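Local coordinates for protein molybdopterin biosynthesis enzyme, MoaB (Thermus thermophilus, PDB 3MCH) that probably takes part in molybdenum-cofactor biosynthesis as a trimeric member of the MogA/MoaB family with a molybdopterin-binding type of domain, at residues E82-L87 with R114-V119; R90-L95 with R122-N127; L56-D59 with L65-T68. All blocks are in the same frame, centred on the assembly; numbering follows the deposited sequence.

Contact 1: residues E82-L87 with R114-V119; sequences EATREL and RGVAGV
Arg114 and Glu82 meet through a single salt bridge, and the segment that starts with this arginine shows how one short run of chain can offer a helix first a charge and then an apolar wedge. Arg114 NH1 donates to Glu82 OE1 across 3.0 Å in a fairly straight bond. The acceptor lies at the edge of the guanidinium, close to its plane, but the donor reaches OE1 from above the carboxylate, 53° out of its plane. The planes of the two flat groups are steeply turned, 69° apart. Arg114 NH2 stays 4.0 Å from Glu82 OE1, and the pairing is one-pronged. Arg114 NE, on the same group, donates to the main-chain O of Glu91 of the second subunit, tying the salt bridge to the trimer interface.

Past Gly115, Val116 turns its side chain toward the helix. Its CG1 stands anti to the carbonyl carbon (chi1 -59°), which sets this methyl on Arg85, while CG2 lies between Arg85 and Thr84. Val116 CG1 presses on the aliphatic part of Arg85, 3.6 Å from Arg85 CG and 3.8 Å from Arg85 CD, the two side chains crossing at about a right angle. Val116 and Thr84 slide past each other in opposite directions, Val116 CG2 3.8 Å from Thr84 CG2. The threonine thus gives its methyl to the valine, while its buried OG1 is bonded to Thr80 O and Asn127 ND2. The charged end of Arg85 forms a salt bridge with Glu91 of its own chain.

From Ala117 onward the segment becomes strand 117-120, next to strands 90-91 and 123-128. Helix 80-85 rests beside this edge region, with Thr84 also touching Ile125 of strand 123-128 and Leu54 of helix 47-60.

Contact 2: residues R90-L95 with R122-N127; sequences REVPGL and RTLILN
Leu95 holds CG anti to its carbonyl carbon (chi1 -70°), whereas Leu124 carries CG anti to the main-chain nitrogen (chi1 -180°), and these different first torsions, together with the second torsions, bring their CD1 methyls together. The side chains meet tip to tip, 4.2 Å between Leu95 CD1 and Leu124 CD1. The same methyl, Leu95 CD1, lies 4.1 Å from CD1 of Leu126, whose side chain runs at about a right angle to it. One methyl of the helix thus spans two strand residues that sit on the same face, two positions apart. Val92, at the N-cap position of helix 93-99, adds a looser touch: its CG2 is 4.4 Å from Leu124 CD1. The contact is wholly apolar and buried, and its spacing is that of ordinary, rather loose van der Waals contact.

Around it, Leu124 also meets Leu146 and Leu150 of helix 146-154, and Leu95 packs on Leu112 of the third subunit, so the cluster reaches the trimer interface. A helix laid over one face of the sheet is the basic element of a three-layer alpha/beta domain, and here the start of helix 93-99 covers strand 123-128 in that way.

Contact 3: residues L56-D59 with L65-T68; sequences LWAD and LILT
A beta-alpha-beta crossover closes here: strand 35-43 leads into helix 47-60, which returns to strand 65-69, parallel to the first, with strand 2-9 lying between them in the sheet. Trp57 and Ile66 show how the end of such a helix is seated on the strand that follows it. Ile66 points its side chain at the helix, and its CG1 is anti to the carbonyl carbon (chi1 -65°) with the chain extended beyond it (chi2 166°), carrying CD1 to the helix surface. There Ile66 CD1 sits 3.8 Å from Trp57 CB and 4.3 Å from Ala58 CB, and lies 4.1 Å from Ala58 N.

The other branch serves the indole. Ile66 CG2 approaches the ring at its edge, near the ring plane, and is 4.0 Å from Trp57 CE3, and Ile66 CG1 is 4.1 Å from it. The isoleucine therefore meets the benzene side of the indole through its rim, while the pyrrole side looks elsewhere: NE1 donates to Glu41 OE2 on strand 35-43, which helps fix the ring's rotation.

The Trp57 side chain also touches Leu7 of strand 2-9, so Trp57 joins three parallel strands from one helix. Ile66 also touches Leu54 on that helix, and Thr123 and Ile125 of strand 123-128, the other neighbour of strand 65-69 in the sheet.

How the contacts relate
All three contacts set a helix against, or beside, one mixed beta-sheet, and all belong to the same probable molybdopterin-binding domain. Contact 3 comes first along the chain and is complete before the others open; contacts 1 and 2 interleave, their segments alternating. The centres of contacts 1 and 2 are about 7 Å apart; that of contact 3 is about 12 Å and 11 Å from them. Contacts 3, 2 and 1 use adjacent strands 65-69, 123-128 and 117-120, in that order. Contact 1 meets the second subunit and contact 2 the third, whereas no other chain touches contact 3, so the beta-sheet runs from a part internal to the chain to one at the trimer interface.

Contact 1: residues E82-L87 with R114-V119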
loop_
_atom_site.group_PDB
_atom_site.type_symbol
_atom_site.label_atom_id
_atom_site.label_comp_id
_atom_site.label_asym_id
_atom_site.label_seq_id
_atom_site.Cartn_x
_atom_site.Cartn_y
_atom_site.Cartn_z
ATOM N N GLU B 82 -13.122 -1.975 -6.593
ATOM C CA GLU B 82 -13.246 -3.379 -6.974
ATOM C C GLU B 82 -13.456 -3.522 -8.473
ATOM O O GLU B 82 -12.833 -4.363 -9.117
ATOM C CB GLU B 82 -14.415 -4.046 -6.239
ATOM C CG GLU B 82 -14.194 -4.246 -4.751
ATOM C CD GLU B 82 -14.753 -3.115 -3.912
ATOM O OE1 GLU B 82 -14.424 -1.942 -4.186
ATOM O OE2 GLU B 82 -15.525 -3.404 -2.973
ATOM N N ALA B 83 -14.339 -2.702 -9.028
ATOM C CA ALA B 83 -14.624 -2.759 -10.456
ATOM C C ALA B 83 -13.373 -2.447 -11.267
ATOM O O ALA B 83 -13.107 -3.074 -12.293
ATOM C CB ALA B 83 -15.736 -1.780 -10.809
ATOM N N THR B 84 -12.601 -1.477 -10.793
ATOM C CA THR B 84 -11.384 -1.071 -11.476
ATOM C C THR B 84 -10.282 -2.122 -11.399
ATOM O O THR B 84 -9.684 -2.470 -12.417
ATOM C CB THR B 84 -10.846 0.256 -10.894
ATOM O OG1 THR B 84 -11.847 1.270 -11.018
ATOM C CG2 THR B 84 -9.589 0.695 -11.637
ATOM N N ARG B 85 -10.017 -2.624 -10.195
ATOM C CA ARG B 85 -8.970 -3.623 -10.006
ATOM C C ARG B 85 -9.121 -4.802 -10.953
ATOM O O ARG B 85 -8.140 -5.317 -11.484
ATOM C CB ARG B 85 -8.973 -4.155 -8.571
ATOM C CG ARG B 85 -8.598 -3.149 -7.504
ATOM C CD ARG B 85 -8.279 -3.874 -6.200
ATOM N NE ARG B 85 -7.029 -4.621 -6.298
ATOM C CZ ARG B 85 -6.677 -5.610 -5.484
ATOM N NH1 ARG B 85 -7.487 -5.989 -4.502
ATOM N NH2 ARG B 85 -5.505 -6.214 -5.641
ATOM N N GLU B 86 -10.362 -5.222 -11.160
ATOM C CA GLU B 86 -10.651 -6.352 -12.030
ATOM C C GLU B 86 -10.269 -6.126 -13.489
ATOM O O GLU B 86 -10.154 -7.082 -14.255
ATOM C CB GLU B 86 -12.134 -6.711 -11.919
ATOM C CG GLU B 86 -12.506 -7.315 -10.569
ATOM C CD GLU B 86 -13.989 -7.222 -10.264
ATOM O OE1 GLU B 86 -14.802 -7.398 -11.192
ATOM O OE2 GLU B 86 -14.342 -6.985 -9.089
ATOM N N LEU B 87 -10.060 -4.867 -13.868
ATOM C CA LEU B 87 -9.703 -4.525 -15.245
ATOM C C LEU B 87 -8.227 -4.174 -15.432
ATOM O O LEU B 87 -7.762 -4.015 -16.560
ATOM C CB LEU B 87 -10.551 -3.342 -15.727
ATOM C CG LEU B 87 -12.066 -3.526 -15.858
ATOM C CD1 LEU B 87 -12.713 -2.192 -16.196
ATOM C CD2 LEU B 87 -12.372 -4.563 -16.931
ATOM N N ARG B 114 -10.543 4.113 -0.778
ATOM C CA ARG B 114 -10.070 2.801 -1.183
ATOM C C ARG B 114 -9.713 2.819 -2.665
ATOM O O ARG B 114 -9.484 1.775 -3.269
ATOM C CB ARG B 114 -11.155 1.751 -0.927
ATOM C CG ARG B 114 -11.660 1.720 0.509
ATOM C CD ARG B 114 -12.717 0.637 0.697
ATOM N NE ARG B 114 -12.199 -0.674 0.324
ATOM C CZ ARG B 114 -12.426 -1.275 -0.841
ATOM N NH1 ARG B 114 -13.176 -0.687 -1.764
ATOM N NH2 ARG B 114 -11.887 -2.461 -1.086
ATOM N N GLY B 115 -9.669 4.010 -3.249
ATOM C CA GLY B 115 -9.353 4.114 -4.662
ATOM C C GLY B 115 -8.026 3.474 -5.014
ATOM O O GLY B 115 -7.062 3.572 -4.250
ATOM N N VAL B 116 -7.981 2.792 -6.156
ATOM C CA VAL B 116 -6.748 2.161 -6.608
ATOM C C VAL B 116 -6.189 2.928 -7.803
ATOM O O VAL B 116 -6.808 3.878 -8.302
ATOM C CB VAL B 116 -6.968 0.678 -7.028
ATOM C CG1 VAL B 116 -7.524 -0.120 -5.855
ATOM C CG2 VAL B 116 -7.912 0.594 -8.220
ATOM N N ALA B 117 -5.001 2.526 -8.237
ATOM C CA ALA B 117 -4.346 3.121 -9.390
ATOM C C ALA B 117 -3.667 1.977 -10.119
ATOM O O ALA B 117 -3.104 1.080 -9.488
ATOM C CB ALA B 117 -3.311 4.153 -8.948
ATOM N N GLY B 118 -3.726 1.990 -11.442
ATOM C CA GLY B 118 -3.092 0.927 -12.186
ATOM C C GLY B 118 -3.069 1.165 -13.674
ATOM O O GLY B 118 -3.486 2.216 -14.164
ATOM N N VAL B 119 -2.585 0.166 -14.399
ATOM C CA VAL B 119 -2.490 0.254 -15.844
ATOM C C VAL B 119 -3.244 -0.878 -16.523
ATOM O O VAL B 119 -3.241 -2.012 -16.048
ATOM C CB VAL B 119 -1.010 0.186 -16.299
ATOM C CG1 VAL B 119 -0.913 0.147 -17.825
ATOM C CG2 VAL B 119 -0.244 1.384 -15.736
#

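Contact 2: residues R90-L95 with R122-N127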
loop_
_atom_site.group_PDB
_atom_site.type_symbol
_atom_site.label_atom_id
_atom_site.label_comp_id
_atom_site.label_asym_id
_atom_site.label_seq_id
_atom_site.Cartn_x
_atom_site.Cartn_y
_atom_site.Cartn_z
ATOM N N ARG B 90 -1.909 -4.419 -13.969
ATOM C CA ARG B 90 -1.007 -4.251 -12.833
ATOM C C ARG B 90 -1.369 -2.968 -12.097
ATOM O O ARG B 90 -1.959 -2.059 -12.677
ATOM C CB ARG B 90 0.454 -4.204 -13.298
ATOM C CG ARG B 90 0.799 -3.077 -14.259
ATOM C CD ARG B 90 2.247 -3.195 -14.727
ATOM N NE ARG B 90 2.627 -2.147 -15.676
ATOM C CZ ARG B 90 2.174 -2.055 -16.923
ATOM N NH1 ARG B 90 1.310 -2.953 -17.390
ATOM N NH2 ARG B 90 2.587 -1.066 -17.711
ATOM N N GLU B 91 -1.025 -2.899 -10.818
ATOM C CA GLU B 91 -1.342 -1.718 -10.028
ATOM C C GLU B 91 -0.138 -0.832 -9.741
ATOM O O GLU B 91 1.010 -1.256 -9.874
ATOM C CB GLU B 91 -2.003 -2.133 -8.715
ATOM C CG GLU B 91 -3.417 -2.650 -8.903
ATOM C CD GLU B 91 -4.080 -3.032 -7.601
ATOM O OE1 GLU B 91 -3.977 -2.258 -6.624
ATOM O OE2 GLU B 91 -4.721 -4.104 -7.562
ATOM N N VAL B 92 -0.418 0.413 -9.366
ATOM C CA VAL B 92 0.630 1.374 -9.026
ATOM C C VAL B 92 0.252 1.896 -7.643
ATOM O O VAL B 92 -0.249 3.013 -7.496
ATOM C CB VAL B 92 0.683 2.547 -10.037
ATOM C CG1 VAL B 92 1.868 3.457 -9.716
ATOM C CG2 VAL B 92 0.808 2.010 -11.458
ATOM N N PRO B 93 0.493 1.084 -6.604
ATOM C CA PRO B 93 0.164 1.462 -5.232
ATOM C C PRO B 93 0.651 2.837 -4.803
ATOM O O PRO B 93 -0.024 3.511 -4.030
ATOM C CB PRO B 93 0.771 0.330 -4.403
ATOM C CG PRO B 93 1.889 -0.172 -5.253
ATOM C CD PRO B 93 1.275 -0.166 -6.631
ATOM N N GLY B 94 1.816 3.243 -5.298
ATOM C CA GLY B 94 2.354 4.544 -4.937
ATOM C C GLY B 94 1.411 5.687 -5.254
ATOM O O GLY B 94 1.368 6.687 -4.528
ATOM N N LEU B 95 0.651 5.557 -6.338
ATOM C CA LEU B 95 -0.284 6.618 -6.705
ATOM C C LEU B 95 -1.524 6.571 -5.818
ATOM O O LEU B 95 -2.103 7.607 -5.494
ATOM C CB LEU B 95 -0.665 6.502 -8.188
ATOM C CG LEU B 95 0.472 6.853 -9.154
ATOM C CD1 LEU B 95 0.039 6.627 -10.604
ATOM C CD2 LEU B 95 0.868 8.316 -8.938
ATOM N N ARG B 122 -2.249 0.441 -22.376
ATOM C CA ARG B 122 -1.383 1.612 -22.335
ATOM C C ARG B 122 -2.153 2.786 -21.751
ATOM O O ARG B 122 -1.977 3.930 -22.168
ATOM C CB ARG B 122 -0.877 1.953 -23.734
ATOM C CG ARG B 122 0.319 1.110 -24.170
ATOM C CD ARG B 122 0.590 1.289 -25.647
ATOM N NE ARG B 122 -0.433 0.627 -26.451
ATOM C CZ ARG B 122 -0.978 1.145 -27.546
ATOM N NH1 ARG B 122 -1.901 0.464 -28.212
ATOM N NH2 ARG B 122 -0.610 2.348 -27.967
ATOM N N THR B 123 -3.006 2.485 -20.778
ATOM C CA THR B 123 -3.827 3.497 -20.123
ATOM C C THR B 123 -3.646 3.467 -18.610
ATOM O O THR B 123 -3.749 2.413 -17.981
ATOM C CB THR B 123 -5.324 3.281 -20.436
ATOM O OG1 THR B 123 -5.515 3.274 -21.856
ATOM C CG2 THR B 123 -6.171 4.394 -19.816
ATOM N N LEU B 124 -3.364 4.631 -18.031
ATOM C CA LEU B 124 -3.207 4.743 -16.586
ATOM C C LEU B 124 -4.570 5.121 -16.031
ATOM O O LEU B 124 -5.208 6.045 -16.533
ATOM C CB LEU B 124 -2.182 5.829 -16.242
ATOM C CG LEU B 124 -1.888 6.084 -14.764
ATOM C CD1 LEU B 124 -1.278 4.843 -14.116
ATOM C CD2 LEU B 124 -0.933 7.269 -14.656
ATOM N N ILE B 125 -5.009 4.407 -14.997
ATOM C CA ILE B 125 -6.308 4.648 -14.388
ATOM C C ILE B 125 -6.172 4.938 -12.900
ATOM O O ILE B 125 -5.547 4.169 -12.163
ATOM C CB ILE B 125 -7.242 3.415 -14.572
ATOM C CG1 ILE B 125 -7.305 3.038 -16.053
ATOM C CG2 ILE B 125 -8.635 3.717 -14.039
ATOM C CD1 ILE B 125 -6.178 2.147 -16.506
ATOM N N LEU B 126 -6.742 6.064 -12.471
ATOM C CA LEU B 126 -6.716 6.452 -11.062
ATOM C C LEU B 126 -8.138 6.662 -10.552
ATOM O O LEU B 126 -8.950 7.293 -11.233
ATOM C CB LEU B 126 -5.940 7.762 -10.865
ATOM C CG LEU B 126 -4.411 7.727 -10.761
ATOM C CD1 LEU B 126 -3.796 7.174 -12.026
ATOM C CD2 LEU B 126 -3.917 9.141 -10.493
ATOM N N ASN B 127 -8.427 6.133 -9.363
ATOM C CA ASN B 127 -9.735 6.293 -8.716
ATOM C C ASN B 127 -9.644 7.454 -7.726
ATOM O O ASN B 127 -9.079 7.294 -6.640
ATOM C CB ASN B 127 -10.117 5.066 -7.877
ATOM C CG ASN B 127 -10.372 3.820 -8.697
ATOM O OD1 ASN B 127 -10.253 2.713 -8.176
ATOM N ND2 ASN B 127 -10.751 3.984 -9.961
#

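Contact 3: residues L56-D59 with L65-T68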
loop_
_atom_site.group_PDB
_atom_site.type_symbol
_atom_site.label_atom_id
_atom_site.label_comp_id
_atom_site.label_asym_id
_atom_site.label_seq_id
_atom_site.Cartn_x
_atom_site.Cartn_y
_atom_site.Cartn_z
ATOM N N LEU B 56 -13.952 0.362 -22.698
ATOM C CA LEU B 56 -14.093 1.112 -23.942
ATOM C C LEU B 56 -13.006 2.173 -24.080
ATOM O O LEU B 56 -12.299 2.238 -25.088
ATOM C CB LEU B 56 -15.459 1.803 -23.978
ATOM C CG LEU B 56 -16.492 1.410 -25.037
ATOM C CD1 LEU B 56 -16.846 -0.059 -24.905
ATOM C CD2 LEU B 56 -17.730 2.278 -24.866
ATOM N N TRP B 57 -12.883 3.008 -23.052
ATOM C CA TRP B 57 -11.911 4.093 -23.046
ATOM C C TRP B 57 -10.460 3.649 -23.182
ATOM O O TRP B 57 -9.667 4.300 -23.859
ATOM C CB TRP B 57 -12.081 4.923 -21.772
ATOM C CG TRP B 57 -13.307 5.786 -21.785
ATOM C CD1 TRP B 57 -14.317 5.772 -22.711
ATOM C CD2 TRP B 57 -13.644 6.809 -20.844
ATOM N NE1 TRP B 57 -15.255 6.726 -22.404
ATOM C CE2 TRP B 57 -14.867 7.379 -21.264
ATOM C CE3 TRP B 57 -13.031 7.303 -19.684
ATOM C CZ2 TRP B 57 -15.487 8.420 -20.567
ATOM C CZ3 TRP B 57 -13.648 8.337 -18.992
ATOM C CH2 TRP B 57 -14.863 8.886 -19.436
ATOM N N ALA B 58 -10.111 2.541 -22.543
ATOM C CA ALA B 58 -8.748 2.049 -22.612
ATOM C C ALA B 58 -8.503 1.237 -23.874
ATOM O O ALA B 58 -7.618 1.552 -24.663
ATOM C CB ALA B 58 -8.437 1.200 -21.383
ATOM N N ASP B 59 -9.309 0.197 -24.058
ATOM C CA ASP B 59 -9.158 -0.706 -25.194
ATOM C C ASP B 59 -9.478 -0.139 -26.571
ATOM O O ASP B 59 -8.728 -0.369 -27.523
ATOM C CB ASP B 59 -9.996 -1.967 -24.967
ATOM C CG ASP B 59 -9.595 -2.716 -23.710
ATOM O OD1 ASP B 59 -8.622 -2.297 -23.043
ATOM O OD2 ASP B 59 -10.253 -3.727 -23.388
ATOM N N LEU B 65 -4.956 8.577 -19.962
ATOM C CA LEU B 65 -5.274 8.665 -18.544
ATOM C C LEU B 65 -6.770 8.633 -18.308
ATOM O O LEU B 65 -7.531 9.307 -19.001
ATOM C CB LEU B 65 -4.721 9.975 -17.961
ATOM C CG LEU B 65 -5.060 10.273 -16.498
ATOM C CD1 LEU B 65 -4.284 9.331 -15.581
ATOM C CD2 LEU B 65 -4.716 11.724 -16.168
ATOM N N ILE B 66 -7.194 7.837 -17.336
ATOM C CA ILE B 66 -8.600 7.802 -16.981
ATOM C C ILE B 66 -8.695 8.154 -15.509
ATOM O O ILE B 66 -8.113 7.479 -14.660
ATOM C CB ILE B 66 -9.246 6.420 -17.190
ATOM C CG1 ILE B 66 -9.260 6.069 -18.675
ATOM C CG2 ILE B 66 -10.673 6.429 -16.618
ATOM C CD1 ILE B 66 -9.558 4.605 -18.987
ATOM N N LEU B 67 -9.400 9.241 -15.222
ATOM C CA LEU B 67 -9.608 9.683 -13.859
ATOM C C LEU B 67 -11.069 9.448 -13.505
ATOM O O LEU B 67 -11.956 10.145 -14.009
ATOM C CB LEU B 67 -9.279 11.177 -13.717
ATOM C CG LEU B 67 -7.834 11.585 -14.027
ATOM C CD1 LEU B 67 -7.692 13.106 -13.993
ATOM C CD2 LEU B 67 -6.889 10.946 -13.009
ATOM N N THR B 68 -11.327 8.439 -12.679
ATOM C CA THR B 68 -12.695 8.191 -12.245
ATOM C C THR B 68 -12.788 8.971 -10.943
ATOM O O THR B 68 -11.766 9.266 -10.319
ATOM C CB THR B 68 -12.981 6.692 -11.936
ATOM O OG1 THR B 68 -12.290 6.296 -10.741
ATOM C CG2 THR B 68 -12.554 5.805 -13.095
#